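Local coordinates for AclR protein (Streptomyces galilaeus, PDB 2GEY) that is a putative hydroxylase of the SnoaL-like family, probably acting in the biosynthesis of an aromatic polyketide antibiotic, at residues I25-W29 with M47-M51; D32-E38 with V114-D119; V99-V104 with V120-L126. One frame throughout, in Å; residues are numbered along the deposited sequence.

Interaction 1 of 3, residues I25-W29 with M47-M51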
loop_
_atom_site.group_PDB
_atom_site.type_symbol
_atom_site.label_atom_id
_atom_site.label_comp_id
_atom_site.label_asym_id
_atom_site.label_seq_id
_atom_site.Cartn_x
_atom_site.Cartn_y
_atom_site.Cartn_z
ATOM N N ILE A 25 12.137 15.694 -12.122
ATOM C CA ILE A 25 12.214 14.624 -11.144
ATOM C C ILE A 25 13.619 14.016 -11.185
ATOM O O ILE A 25 14.309 13.940 -10.167
ATOM C CB ILE A 25 11.175 13.521 -11.457
ATOM C CG1 ILE A 25 9.760 14.107 -11.479
ATOM C CG2 ILE A 25 11.278 12.370 -10.467
ATOM C CD1 ILE A 25 8.804 13.283 -12.247
ATOM N N ILE A 26 14.051 13.605 -12.372
ATOM C CA ILE A 26 15.290 12.847 -12.521
ATOM C C ILE A 26 16.531 13.687 -12.163
ATOM O O ILE A 26 17.584 13.147 -11.812
ATOM C CB ILE A 26 15.366 12.221 -13.946
ATOM C CG1 ILE A 26 14.271 11.152 -14.087
ATOM C CG2 ILE A 26 16.732 11.617 -14.220
ATOM C CD1 ILE A 26 13.858 10.850 -15.509
ATOM N N LYS A 27 16.403 15.010 -12.233
ATOM C CA LYS A 27 17.535 15.884 -11.877
ATOM C C LYS A 27 17.954 15.730 -10.412
ATOM O O LYS A 27 19.064 16.109 -10.038
ATOM C CB LYS A 27 17.209 17.350 -12.171
ATOM C CG LYS A 27 16.132 17.941 -11.309
ATOM C CD LYS A 27 15.760 19.342 -11.760
ATOM C CE LYS A 27 16.769 20.366 -11.325
ATOM N NZ LYS A 27 16.241 21.751 -11.522
ATOM N N HIS A 28 17.063 15.186 -9.588
ATOM C CA HIS A 28 17.338 14.991 -8.164
ATOM C C HIS A 28 17.891 13.610 -7.854
ATOM O O HIS A 28 18.239 13.321 -6.704
ATOM C CB HIS A 28 16.068 15.229 -7.361
ATOM C CG HIS A 28 15.586 16.639 -7.419
ATOM N ND1 HIS A 28 16.285 17.683 -6.849
ATOM C CD2 HIS A 28 14.497 17.190 -8.006
ATOM C CE1 HIS A 28 15.628 18.812 -7.057
ATOM N NE2 HIS A 28 14.546 18.541 -7.763
ATOM N N TRP A 29 17.976 12.755 -8.872
ATOM C CA TRP A 29 18.507 11.412 -8.686
ATOM C C TRP A 29 20.014 11.434 -8.689
ATOM O O TRP A 29 20.632 12.099 -9.528
ATOM C CB TRP A 29 18.061 10.499 -9.818
ATOM C CG TRP A 29 16.627 10.175 -9.862
ATOM C CD1 TRP A 29 15.644 10.631 -9.049
ATOM C CD2 TRP A 29 15.998 9.325 -10.820
ATOM N NE1 TRP A 29 14.433 10.100 -9.423
ATOM C CE2 TRP A 29 14.627 9.294 -10.517
ATOM C CE3 TRP A 29 16.470 8.573 -11.899
ATOM C CZ2 TRP A 29 13.714 8.538 -11.263
ATOM C CZ3 TRP A 29 15.561 7.826 -12.640
ATOM C CH2 TRP A 29 14.204 7.817 -12.321
ATOM N N MET A 47 12.738 2.303 -15.131
ATOM C CA MET A 47 11.961 3.257 -14.346
ATOM C C MET A 47 11.542 4.447 -15.208
ATOM O O MET A 47 10.369 4.825 -15.233
ATOM C CB MET A 47 12.779 3.737 -13.149
ATOM C CG MET A 47 12.008 4.615 -12.171
ATOM S SD MET A 47 10.527 3.846 -11.475
ATOM C CE MET A 47 11.144 2.231 -11.040
ATOM N N VAL A 48 12.495 5.026 -15.928
ATOM C CA VAL A 48 12.189 6.167 -16.790
ATOM C C VAL A 48 11.170 5.781 -17.869
ATOM O O VAL A 48 10.266 6.550 -18.159
ATOM C CB VAL A 48 13.465 6.788 -17.409
ATOM C CG1 VAL A 48 13.104 7.846 -18.455
ATOM C CG2 VAL A 48 14.325 7.411 -16.311
ATOM N N LYS A 49 11.304 4.586 -18.444
ATOM C CA LYS A 49 10.329 4.103 -19.423
ATOM C C LYS A 49 8.920 4.005 -18.852
ATOM O O LYS A 49 7.954 4.325 -19.543
ATOM C CB LYS A 49 10.745 2.747 -20.000
ATOM C CG LYS A 49 11.935 2.846 -20.911
ATOM C CD LYS A 49 12.365 1.489 -21.443
ATOM C CE LYS A 49 13.727 1.575 -22.103
ATOM N NZ LYS A 49 14.115 0.277 -22.719
ATOM N N LEU A 50 8.805 3.555 -17.603
ATOM C CA LEU A 50 7.503 3.447 -16.943
ATOM C C LEU A 50 6.934 4.827 -16.682
ATOM O O LEU A 50 5.726 5.038 -16.780
ATOM C CB LEU A 50 7.621 2.698 -15.615
ATOM C CG LEU A 50 7.907 1.201 -15.716
ATOM C CD1 LEU A 50 8.284 0.665 -14.346
ATOM C CD2 LEU A 50 6.697 0.464 -16.280
ATOM N N MET A 51 7.815 5.763 -16.335
ATOM C CA MET A 51 7.400 7.139 -16.085
ATOM C C MET A 51 6.883 7.772 -17.376
ATOM O O MET A 51 5.817 8.385 -17.383
ATOM C CB MET A 51 8.565 7.949 -15.506
ATOM C CG MET A 51 8.972 7.489 -14.111
ATOM S SD MET A 51 10.580 8.115 -13.577
ATOM C CE MET A 51 10.193 9.841 -13.309
#
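Met51 lays its sulfur beside the outer corner of the Trp29 indole, with SD 3.8 Å from CH2 and almost as near to CZ2. The two side chains run past each other in opposite directions, and SD stands obliquely to the ring, 5.0 Å from the centroid of its six-membered part: a Met-aromatic contact. Because the Met51 chain bends at its last torsion (chi3 71°), the terminal methyl leaves the ring and turns to the short helix, where CE meets CD1 of Ile25 at 3.9 Å, tip to tip, and also touches CG2. The same indole corner takes two further residues of helix 44-57. CG of Met47 comes to CH2 at 3.9 Å, crossing at about a right angle, and the CG2 branch of Val48 comes to CZ3. Val48 CG2 also abuts Ile26 CD1 at 3.6 Å, although Ile26 has a second conformer, so this last touch is less certain. A type I turn from Ile26 to Trp29, with Trp29 N bonded to Ile26 O, folds the tryptophan back so that Ile26 CG1 lies over one ring face. No hydrogen bond crosses this wholly apolar contact. Helix 3-18 covers Ile25, and a glycerol is bound about 4 Å from its side chain. Such helices, gathered beside a strongly curved sheet, are characteristic of the NTF2-like alpha+beta barrel.

Interaction 2 of 3, residues D32-E38 with V114-D119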
loop_
_atom_site.group_PDB
_atom_site.type_symbol
_atom_site.label_atom_id
_atom_site.label_comp_id
_atom_site.label_asym_id
_atom_site.label_seq_id
_atom_site.Cartn_x
_atom_site.Cartn_y
_atom_site.Cartn_z
ATOM N N ASP A 32 24.120 7.154 -8.989
ATOM C CA ASP A 32 24.197 5.799 -8.439
ATOM C C ASP A 32 22.898 5.328 -7.797
ATOM O O ASP A 32 22.889 4.357 -7.033
ATOM C CB ASP A 32 25.324 5.731 -7.413
ATOM C CG ASP A 32 26.652 6.185 -7.982
ATOM O OD1 ASP A 32 27.063 5.653 -9.039
ATOM O OD2 ASP A 32 27.283 7.075 -7.375
ATOM N N ILE A 33 21.799 6.003 -8.115
ATOM C CA ILE A 33 20.504 5.662 -7.560
ATOM C C ILE A 33 20.112 4.212 -7.849
ATOM O O ILE A 33 20.386 3.672 -8.936
ATOM C CB ILE A 33 19.398 6.619 -8.081
ATOM C CG1 ILE A 33 18.098 6.420 -7.298
ATOM C CG2 ILE A 33 19.166 6.429 -9.585
ATOM C CD1 ILE A 33 17.077 7.501 -7.554
ATOM N N VAL A 34 19.514 3.572 -6.847
ATOM C CA VAL A 34 18.895 2.261 -7.007
ATOM C C VAL A 34 17.398 2.372 -6.720
ATOM O O VAL A 34 16.979 3.003 -5.739
ATOM C CB VAL A 34 19.530 1.217 -6.066
ATOM C CG1 VAL A 34 18.913 -0.154 -6.287
ATOM C CG2 VAL A 34 21.015 1.161 -6.285
ATOM N N HIS A 35 16.598 1.773 -7.590
ATOM C CA HIS A 35 15.154 1.740 -7.433
ATOM C C HIS A 35 14.711 0.333 -7.069
ATOM O O HIS A 35 15.184 -0.640 -7.663
ATOM C CB HIS A 35 14.453 2.133 -8.729
ATOM C CG HIS A 35 14.941 3.412 -9.331
ATOM N ND1 HIS A 35 14.421 4.640 -8.990
ATOM C CD2 HIS A 35 15.866 3.648 -10.288
ATOM C CE1 HIS A 35 15.022 5.580 -9.694
ATOM N NE2 HIS A 35 15.902 5.004 -10.491
ATOM N N TYR A 36 13.795 0.232 -6.115
ATOM C CA TYR A 36 13.217 -1.041 -5.718
ATOM C C TYR A 36 11.696 -0.998 -5.805
ATOM O O TYR A 36 11.062 0.005 -5.458
ATOM C CB TYR A 36 13.602 -1.401 -4.283
ATOM C CG TYR A 36 15.060 -1.225 -3.939
ATOM C CD1 TYR A 36 15.525 -0.020 -3.433
ATOM C CD2 TYR A 36 15.965 -2.263 -4.085
ATOM C CE1 TYR A 36 16.852 0.157 -3.100
ATOM C CE2 TYR A 36 17.300 -2.094 -3.750
ATOM C CZ TYR A 36 17.729 -0.880 -3.245
ATOM O OH TYR A 36 19.052 -0.691 -2.908
ATOM N N SER A 37 11.117 -2.107 -6.248
ATOM C CA SER A 37 9.678 -2.292 -6.241
ATOM C C SER A 37 9.380 -3.773 -6.019
ATOM O O SER A 37 9.962 -4.630 -6.687
ATOM C CB SER A 37 9.090 -1.805 -7.565
ATOM O OG SER A 37 7.678 -1.911 -7.545
ATOM N N GLU A 38 8.498 -4.064 -5.066
ATOM C CA GLU A 38 8.173 -5.432 -4.675
ATOM C C GLU A 38 9.428 -6.223 -4.283
ATOM O O GLU A 38 9.556 -7.409 -4.588
ATOM C CB GLU A 38 7.374 -6.136 -5.784
ATOM C CG GLU A 38 6.129 -5.359 -6.200
ATOM C CD GLU A 38 5.238 -6.117 -7.168
ATOM O OE1 GLU A 38 5.621 -7.231 -7.580
ATOM O OE2 GLU A 38 4.152 -5.599 -7.503
ATOM N N VAL A 114 18.889 11.759 -4.453
ATOM C CA VAL A 114 18.242 10.500 -4.092
ATOM C C VAL A 114 19.148 9.333 -4.511
ATOM O O VAL A 114 19.477 9.197 -5.691
ATOM C CB VAL A 114 16.868 10.364 -4.777
ATOM C CG1 VAL A 114 16.205 9.043 -4.416
ATOM C CG2 VAL A 114 15.975 11.544 -4.399
ATOM N N VAL A 115 19.542 8.499 -3.548
ATOM C CA VAL A 115 20.378 7.321 -3.816
ATOM C C VAL A 115 19.618 5.984 -3.768
ATOM O O VAL A 115 20.088 4.959 -4.310
ATOM C CB VAL A 115 21.595 7.258 -2.866
ATOM C CG1 VAL A 115 22.515 8.440 -3.107
ATOM C CG2 VAL A 115 21.158 7.184 -1.410
ATOM N N GLU A 116 18.466 5.987 -3.103
ATOM C CA GLU A 116 17.591 4.823 -3.061
ATOM C C GLU A 116 16.150 5.275 -3.110
ATOM O O GLU A 116 15.780 6.279 -2.482
ATOM C CB GLU A 116 17.822 3.983 -1.795
ATOM C CG GLU A 116 19.143 3.230 -1.782
ATOM C CD GLU A 116 19.269 2.288 -0.599
ATOM O OE1 GLU A 116 19.452 2.782 0.532
ATOM O OE2 GLU A 116 19.215 1.051 -0.801
ATOM N N HIS A 117 15.345 4.497 -3.830
ATOM C CA HIS A 117 13.941 4.789 -4.037
ATOM C C HIS A 117 13.147 3.483 -3.936
ATOM O O HIS A 117 13.418 2.543 -4.681
ATOM C CB HIS A 117 13.789 5.462 -5.410
ATOM C CG HIS A 117 12.390 5.495 -5.931
ATOM N ND1 HIS A 117 12.077 5.151 -7.229
ATOM C CD2 HIS A 117 11.219 5.823 -5.335
ATOM C CE1 HIS A 117 10.774 5.272 -7.411
ATOM N NE2 HIS A 117 10.230 5.678 -6.280
ATOM N N TRP A 118 12.196 3.426 -3.007
ATOM C CA TRP A 118 11.312 2.274 -2.850
ATOM C C TRP A 118 9.872 2.717 -3.079
ATOM O O TRP A 118 9.469 3.788 -2.605
ATOM C CB TRP A 118 11.397 1.694 -1.436
ATOM C CG TRP A 118 12.739 1.263 -0.964
ATOM C CD1 TRP A 118 13.249 0.003 -1.000
ATOM C CD2 TRP A 118 13.726 2.077 -0.320
ATOM N NE1 TRP A 118 14.496 -0.021 -0.433
ATOM C CE2 TRP A 118 14.819 1.238 -0.008
ATOM C CE3 TRP A 118 13.789 3.430 0.034
ATOM C CZ2 TRP A 118 15.973 1.711 0.629
ATOM C CZ3 TRP A 118 14.940 3.904 0.660
ATOM C CH2 TRP A 118 16.013 3.046 0.953
ATOM N N ASP A 119 9.085 1.911 -3.787
ATOM C CA ASP A 119 7.656 2.208 -3.942
ATOM C C ASP A 119 6.790 1.030 -3.532
ATOM O O ASP A 119 7.201 -0.125 -3.646
ATOM C CB ASP A 119 7.316 2.659 -5.375
ATOM C CG ASP A 119 7.544 1.573 -6.421
ATOM O OD1 ASP A 119 7.020 0.443 -6.272
ATOM O OD2 ASP A 119 8.234 1.854 -7.432
HETATM O O HOH W 1 11.019 2.282 -6.923
HETATM O O HOH W 2 7.462 -2.732 -2.750
#
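The first torsions of His35 (chi1 -51°, CG opposite its carbonyl carbon) and His117 (chi1 164°, CG anti to the backbone N) tilt two cross-strand imidazoles together. Their ND1 atoms meet at 3.0 Å, each at the other's ring edge, in a nearly straight hydrogen bond in which either may be the donor; the planes stand 89° apart. His117 has a second conformer, so the bond is established for one of them. The far nitrogens have partners too: His35 NE2 bonds to Ser44 and His117 NE2 weakly to Glu105. Farther along this face, Ser37 OG donates to the syn lone pair of Asp119 OD1 at 2.8 Å. Water 1 lies within hydrogen-bonding distance of Asp119 OD2 and Tyr36 O. On the other face, Tyr36 and Trp118 lie side by side with rings nearly parallel but slid apart; Tyr36 CD1 sits over one face of the indole, 3.2 Å from NE1. The phenol OH donates to the anti lone pair of Glu116 OE2 at 2.7 Å, while OE1 is salt-bridged to Arg108. Backbone bonds run from Val34 N to Val115 O (2.9 Å) and from Tyr36 N to His117 O (2.7 Å). On the strand's far side, toward 98-110, Val115 and Glu116 are set opposite Arg108 in a classic beta bulge. Strands 33-37 and 113-122 form a parallel pair in an otherwise antiparallel sheet, as in NTF2-like folds.

Interaction 3 of 3, residues V99-V104 with V120-L126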
loop_
_atom_site.group_PDB
_atom_site.type_symbol
_atom_site.label_atom_id
_atom_site.label_comp_id
_atom_site.label_asym_id
_atom_site.label_seq_id
_atom_site.Cartn_x
_atom_site.Cartn_y
_atom_site.Cartn_z
ATOM N N VAL A 99 -9.642 8.052 -13.466
ATOM C CA VAL A 99 -9.059 6.932 -12.757
ATOM C C VAL A 99 -8.287 7.452 -11.558
ATOM O O VAL A 99 -7.997 8.651 -11.472
ATOM C CB VAL A 99 -8.119 6.095 -13.657
ATOM C CG1 VAL A 99 -8.876 5.553 -14.879
ATOM C CG2 VAL A 99 -6.888 6.904 -14.093
ATOM N N SER A 100 -7.963 6.539 -10.651
ATOM C CA SER A 100 -7.161 6.844 -9.475
ATOM C C SER A 100 -6.340 5.635 -9.036
ATOM O O SER A 100 -6.682 4.474 -9.326
ATOM C CB SER A 100 -8.052 7.315 -8.319
ATOM O OG SER A 100 -8.902 6.260 -7.878
ATOM N N TRP A 101 -5.248 5.913 -8.337
ATOM C CA TRP A 101 -4.526 4.885 -7.625
ATOM C C TRP A 101 -3.760 5.508 -6.464
ATOM O O TRP A 101 -3.819 6.723 -6.253
ATOM C CB TRP A 101 -3.637 4.047 -8.567
ATOM C CG TRP A 101 -2.505 4.746 -9.228
ATOM C CD1 TRP A 101 -1.216 4.794 -8.800
ATOM C CD2 TRP A 101 -2.543 5.450 -10.473
ATOM N NE1 TRP A 101 -0.448 5.501 -9.685
ATOM C CE2 TRP A 101 -1.236 5.911 -10.728
ATOM C CE3 TRP A 101 -3.554 5.732 -11.399
ATOM C CZ2 TRP A 101 -0.911 6.644 -11.872
ATOM C CZ3 TRP A 101 -3.238 6.463 -12.524
ATOM C CH2 TRP A 101 -1.923 6.914 -12.751
ATOM N N HIS A 102 -3.101 4.667 -5.684
ATOM C CA HIS A 102 -2.505 5.096 -4.424
ATOM C C HIS A 102 -1.141 4.481 -4.318
ATOM O O HIS A 102 -0.923 3.356 -4.763
ATOM C CB HIS A 102 -3.382 4.654 -3.251
ATOM C CG HIS A 102 -4.818 5.040 -3.411
ATOM N ND1 HIS A 102 -5.307 6.267 -3.020
ATOM C CD2 HIS A 102 -5.859 4.381 -3.972
ATOM C CE1 HIS A 102 -6.591 6.339 -3.315
ATOM N NE2 HIS A 102 -6.954 5.205 -3.888
ATOM N N LEU A 103 -0.201 5.214 -3.741
ATOM C CA LEU A 103 1.144 4.689 -3.575
ATOM C C LEU A 103 1.845 5.334 -2.397
ATOM O O LEU A 103 1.435 6.392 -1.933
ATOM C CB LEU A 103 1.946 4.913 -4.858
ATOM C CG LEU A 103 2.021 6.368 -5.342
ATOM C CD1 LEU A 103 3.301 7.017 -4.887
ATOM C CD2 LEU A 103 1.895 6.454 -6.851
ATOM N N VAL A 104 2.897 4.676 -1.932
ATOM C CA VAL A 104 3.828 5.266 -0.997
ATOM C C VAL A 104 5.192 5.220 -1.672
ATOM O O VAL A 104 5.613 4.178 -2.188
ATOM C CB VAL A 104 3.863 4.541 0.368
ATOM C CG1 VAL A 104 4.992 5.108 1.249
ATOM C CG2 VAL A 104 2.526 4.675 1.065
ATOM N N VAL A 120 5.605 1.345 -3.030
ATOM C CA VAL A 120 4.546 0.370 -2.841
ATOM C C VAL A 120 3.336 0.978 -3.520
ATOM O O VAL A 120 2.814 2.010 -3.077
ATOM C CB VAL A 120 4.265 0.095 -1.351
ATOM C CG1 VAL A 120 3.057 -0.813 -1.193
ATOM C CG2 VAL A 120 5.489 -0.504 -0.673
ATOM N N ILE A 121 2.903 0.356 -4.613
ATOM C CA ILE A 121 1.864 0.920 -5.442
ATOM C C ILE A 121 0.630 0.027 -5.441
ATOM O O ILE A 121 0.710 -1.155 -5.781
ATOM C CB ILE A 121 2.343 1.124 -6.888
ATOM C CG1 ILE A 121 3.626 1.964 -6.911
ATOM C CG2 ILE A 121 1.235 1.786 -7.722
ATOM C CD1 ILE A 121 4.283 2.038 -8.246
ATOM N N ASN A 122 -0.494 0.611 -5.030
ATOM C CA ASN A 122 -1.791 -0.031 -5.095
ATOM C C ASN A 122 -2.538 0.442 -6.328
ATOM O O ASN A 122 -3.153 1.518 -6.309
ATOM C CB ASN A 122 -2.628 0.284 -3.852
ATOM C CG ASN A 122 -4.042 -0.240 -3.966
ATOM O OD1 ASN A 122 -4.288 -1.191 -4.698
ATOM N ND2 ASN A 122 -4.982 0.386 -3.262
ATOM N N MET A 123 -2.503 -0.388 -7.369
ATOM C CA MET A 123 -3.197 -0.092 -8.620
ATOM C C MET A 123 -4.593 -0.718 -8.670
ATOM O O MET A 123 -5.288 -0.635 -9.682
ATOM C CB MET A 123 -2.382 -0.593 -9.806
ATOM C CG MET A 123 -1.006 0.036 -9.929
ATOM S SD MET A 123 -0.708 0.646 -11.585
ATOM C CE MET A 123 -1.354 2.294 -11.366
ATOM N N ARG A 124 -5.030 -1.328 -7.571
ATOM C CA ARG A 124 -6.334 -1.996 -7.577
ATOM C C ARG A 124 -7.466 -1.166 -8.229
ATOM O O ARG A 124 -8.133 -1.663 -9.135
ATOM C CB ARG A 124 -6.718 -2.454 -6.162
ATOM C CG ARG A 124 -7.900 -3.421 -6.118
ATOM C CD ARG A 124 -8.633 -3.342 -4.782
ATOM N NE ARG A 124 -9.320 -2.059 -4.635
ATOM C CZ ARG A 124 -10.483 -1.754 -5.201
ATOM N NH1 ARG A 124 -11.004 -0.547 -5.028
ATOM N NH2 ARG A 124 -11.151 -2.648 -5.924
ATOM N N PRO A 125 -7.663 0.103 -7.806
ATOM C CA PRO A 125 -8.775 0.881 -8.365
ATOM C C PRO A 125 -8.628 1.127 -9.868
ATOM O O PRO A 125 -9.625 1.152 -10.597
ATOM C CB PRO A 125 -8.709 2.218 -7.608
ATOM C CG PRO A 125 -7.775 2.020 -6.495
ATOM C CD PRO A 125 -6.874 0.892 -6.841
ATOM N N LEU A 126 -7.392 1.307 -10.320
ATOM C CA LEU A 126 -7.124 1.482 -11.742
ATOM C C LEU A 126 -7.382 0.191 -12.504
ATOM O O LEU A 126 -7.954 0.210 -13.600
ATOM C CB LEU A 126 -5.679 1.940 -11.963
ATOM C CG LEU A 126 -5.238 2.147 -13.417
ATOM C CD1 LEU A 126 -6.106 3.191 -14.106
ATOM C CD2 LEU A 126 -3.775 2.557 -13.466
#
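Val120 pairs with Val104 through two backbone bonds, Val120 N to Val104 O at 3.0 Å and Val104 N to Val120 O at 2.9 Å. Ile121, in the next, non-hydrogen-bonded pair, turns to the other face: its CG1 rests against Leu103 CB, and its CG2 reaches Trp101 CD1 at 4.0 Å. Asn122 closes the ladder with His102, giving its N to His102 O at 2.8 Å and receiving the longer bond from His102 N. Its amide, held with CG anti to the backbone N (chi1 173°), forms an Asx turn in which OD1 accepts from Arg124 N at 3.0 Å; ND2 bonds to Glu38 of the second subunit. Met123 occupies the N-cap position of the following helix. In the conformer described, its twice-bent chain sets CE squarely over the five-membered ring of Trp101, 3.4 Å from the centroid, a CH-pi contact that its second conformer may not keep. Pro125 places CB 3.5 Å from Ser100 O and points CG at the edge of the His102 ring. Leu126 divides its branches, CD1 to Val99 CB at 3.6 Å and CD2 to Trp101 CE3. Antiparallel strand 98-110 lies between strand 113-122, its hairpin partner, and strand 74-84, where Thr80 binds His102 ND1; helix 124-129 continues from the end of strand 113-122 and packs Leu126 against Phe58 and Phe89.

How the interactions relate
Strand 113-122 connects interactions 2 and 3: it pairs in parallel with 33-37 in the former and antiparallel with its hairpin partner 98-110 in the latter. Their centres are about 18 Å apart, and they meet where Asp119 CB lies 3.9 Å from Val104 O. Interaction 1 packs beside interaction 2 through Trp29 CH2, 3.5 Å from His35 CE1. Interactions 1 and 3 do not touch; their nearest atoms are about 7 Å apart. Across the dimer, Glu38 of one subunit binds Asn122 and Arg124 of the other. Tetraethylene glycol, probably from the crystallisation liquor, lies about 3 Å from the Met123 side chain and about 6 Å from that of Met51, and may mark a pocket.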